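Local coordinates for protein creatinine amidohydrolase (Nostoc punctiforme PCC 73102, PDB 3NO4) that probably hydrolyses carbon-nitrogen bonds of linear amides at a metal centre, as a hexameric member of the creatininase superfamily, at residues T47-P52 against T91-T96. Residues are numbered along the deposited sequence; the frame is centred on the assembly and turned at random.
Sequences TEQHGP and TAFPGT. With NI (nickel (II) ion), chain D.
Gln-49 lies over one face of the Phe-93 ring, and its side chain can be followed outward. CB sits 3.6 Å from CB of Phe-93. CG rests 3.6 Å from CD1 of Phe-93. The bend at chi2 (82°) sets CD above this face, offset toward the rim, with amide and ring planes 31° apart. At the tip, OE1 accepts the backbone N of Gly-51 at 2.8 Å, almost in line with the carbonyl. NE2 donates to Gly-231 O and His-90 ND1. Three bonds thus fix the rotation of the amide. Phe-224 of helix 221-227 and Trp-27 of a second subunit also pack on both Gln-49 and Phe-93, the Trp-27 ring meeting Phe-93 edge-to-face.

The backbone N of Gln-49 donates to OG1 of Thr-96 at 3.3 Å, a long but fairly straight bond (161°). OG1 is turned beside its own backbone N and is also hydrogen-bonded to His-90 O. Replacing Thr-96 with a valine would probably leave the N-H of Gln-49 without this acceptor and His-90 O without its hydroxyl partner. Next to this bond, CA of Thr-96 makes a C-H...O contact with Thr-47 O at 3.4 Å. Thr-96 closes a type II turn begun at Phe-93, with Gly-95 at positive phi.

His-50 follows directly. Its ND1 donates to Glu-48 O at 2.9 Å, with the oxygen close to the ring plane, and NE2 binds nickel at 2.2 Å. Asp-59, Glu-191 and a water also bind the ion. Held at both nitrogens, the ring has little freedom to turn, and the ND1 bond may make NE2 a stronger donor to the metal. The buried contact therefore anchors the backbone just before a metal ligand.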
loop_
_atom_site.group_PDB
_atom_site.type_symbol
_atom_site.label_atom_id
_atom_site.label_comp_id
_atom_site.label_asym_id
_atom_site.label_seq_id
_atom_site.Cartn_x
_atom_site.Cartn_y
_atom_site.Cartn_z
ATOM N N THR A 47 -5.367 23.010 -0.626
ATOM C CA THR A 47 -4.459 23.965 -1.258
ATOM C C THR A 47 -4.735 23.828 -2.754
ATOM O O THR A 47 -4.238 22.917 -3.382
ATOM C CB THR A 47 -3.002 23.631 -0.899
ATOM O OG1 THR A 47 -2.873 23.651 0.524
ATOM C CG2 THR A 47 -1.991 24.625 -1.541
ATOM N N GLU A 48 -5.603 24.697 -3.292
ATOM C CA GLU A 48 -6.074 24.547 -4.676
ATOM C C GLU A 48 -6.505 25.873 -5.249
ATOM O O GLU A 48 -7.029 26.737 -4.522
ATOM C CB GLU A 48 -7.284 23.581 -4.732
ATOM C CG GLU A 48 -8.461 24.028 -3.836
ATOM C CD GLU A 48 -9.588 23.071 -3.774
ATOM O OE1 GLU A 48 -9.342 21.870 -3.504
ATOM O OE2 GLU A 48 -10.732 23.526 -3.955
ATOM N N GLN A 49 -6.398 25.970 -6.569
ATOM C CA GLN A 49 -6.863 27.131 -7.310
ATOM C C GLN A 49 -8.293 27.556 -6.895
ATOM O O GLN A 49 -9.161 26.710 -6.663
ATOM C CB GLN A 49 -6.753 26.859 -8.830
ATOM C CG GLN A 49 -7.783 25.873 -9.376
ATOM C CD GLN A 49 -9.138 26.495 -9.671
ATOM O OE1 GLN A 49 -9.291 27.741 -9.690
ATOM N NE2 GLN A 49 -10.145 25.646 -9.812
ATOM N N HIS A 50 -8.507 28.849 -6.756
ATOM C CA HIS A 50 -9.852 29.434 -6.559
ATOM C C HIS A 50 -10.095 30.612 -7.525
ATOM O O HIS A 50 -10.579 31.655 -7.158
ATOM C CB HIS A 50 -10.014 29.832 -5.096
ATOM C CG HIS A 50 -10.480 28.723 -4.226
ATOM N ND1 HIS A 50 -9.649 27.726 -3.767
ATOM C CD2 HIS A 50 -11.703 28.470 -3.701
ATOM C CE1 HIS A 50 -10.347 26.893 -3.019
ATOM N NE2 HIS A 50 -11.595 27.315 -2.968
ATOM N N GLY A 51 -9.811 30.387 -8.803
ATOM C CA GLY A 51 -10.074 31.364 -9.809
ATOM C C GLY A 51 -9.043 32.487 -9.808
ATOM O O GLY A 51 -8.058 32.414 -9.072
ATOM N N PRO A 52 -9.240 33.497 -10.666
ATOM C CA PRO A 52 -8.356 34.694 -10.726
ATOM C C PRO A 52 -8.194 35.494 -9.433
ATOM O O PRO A 52 -7.150 36.107 -9.244
ATOM C CB PRO A 52 -9.046 35.574 -11.788
ATOM C CG PRO A 52 -9.754 34.552 -12.704
ATOM C CD PRO A 52 -10.278 33.541 -11.735
ATOM N N THR A 91 -5.389 20.022 -10.265
ATOM C CA THR A 91 -3.930 19.958 -10.479
ATOM C C THR A 91 -3.434 20.508 -11.850
ATOM O O THR A 91 -2.237 20.674 -12.030
ATOM C CB THR A 91 -3.362 18.538 -10.236
ATOM O OG1 THR A 91 -3.899 17.625 -11.188
ATOM C CG2 THR A 91 -3.738 18.052 -8.841
ATOM N N ALA A 92 -4.328 20.848 -12.780
ATOM C CA ALA A 92 -3.921 21.484 -14.030
ATOM C C ALA A 92 -3.700 22.990 -13.862
ATOM O O ALA A 92 -3.278 23.641 -14.825
ATOM C CB ALA A 92 -4.922 21.196 -15.153
ATOM N N PHE A 93 -3.969 23.524 -12.660
ATOM C CA PHE A 93 -3.621 24.898 -12.288
ATOM C C PHE A 93 -2.408 24.907 -11.338
ATOM O O PHE A 93 -2.409 24.190 -10.344
ATOM C CB PHE A 93 -4.822 25.569 -11.617
ATOM C CG PHE A 93 -6.015 25.692 -12.519
ATOM C CD1 PHE A 93 -6.935 24.666 -12.623
ATOM C CD2 PHE A 93 -6.247 26.852 -13.219
ATOM C CE1 PHE A 93 -8.060 24.795 -13.446
ATOM C CE2 PHE A 93 -7.360 26.982 -14.068
ATOM C CZ PHE A 93 -8.262 25.951 -14.172
ATOM N N PRO A 94 -1.389 25.747 -11.607
ATOM C CA PRO A 94 -0.185 25.765 -10.765
ATOM C C PRO A 94 -0.464 26.295 -9.356
ATOM O O PRO A 94 -1.217 27.296 -9.154
ATOM C CB PRO A 94 0.760 26.683 -11.536
ATOM C CG PRO A 94 -0.181 27.646 -12.256
ATOM C CD PRO A 94 -1.359 26.822 -12.629
ATOM N N GLY A 95 0.167 25.639 -8.391
ATOM C CA GLY A 95 -0.004 25.951 -6.984
ATOM C C GLY A 95 -0.959 25.053 -6.247
ATOM O O GLY A 95 -1.000 25.095 -5.040
ATOM N N THR A 96 -1.747 24.265 -6.965
ATOM C CA THR A 96 -2.568 23.244 -6.342
ATOM C C THR A 96 -1.620 22.159 -5.785
ATOM O O THR A 96 -0.620 21.783 -6.437
ATOM C CB THR A 96 -3.550 22.619 -7.348
ATOM O OG1 THR A 96 -4.448 23.640 -7.783
ATOM C CG2 THR A 96 -4.307 21.379 -6.770
HETATM NI NI NI D . -13.258 26.359 -1.929
HETATM O O HOH W 1 -14.593 25.537 -3.272
#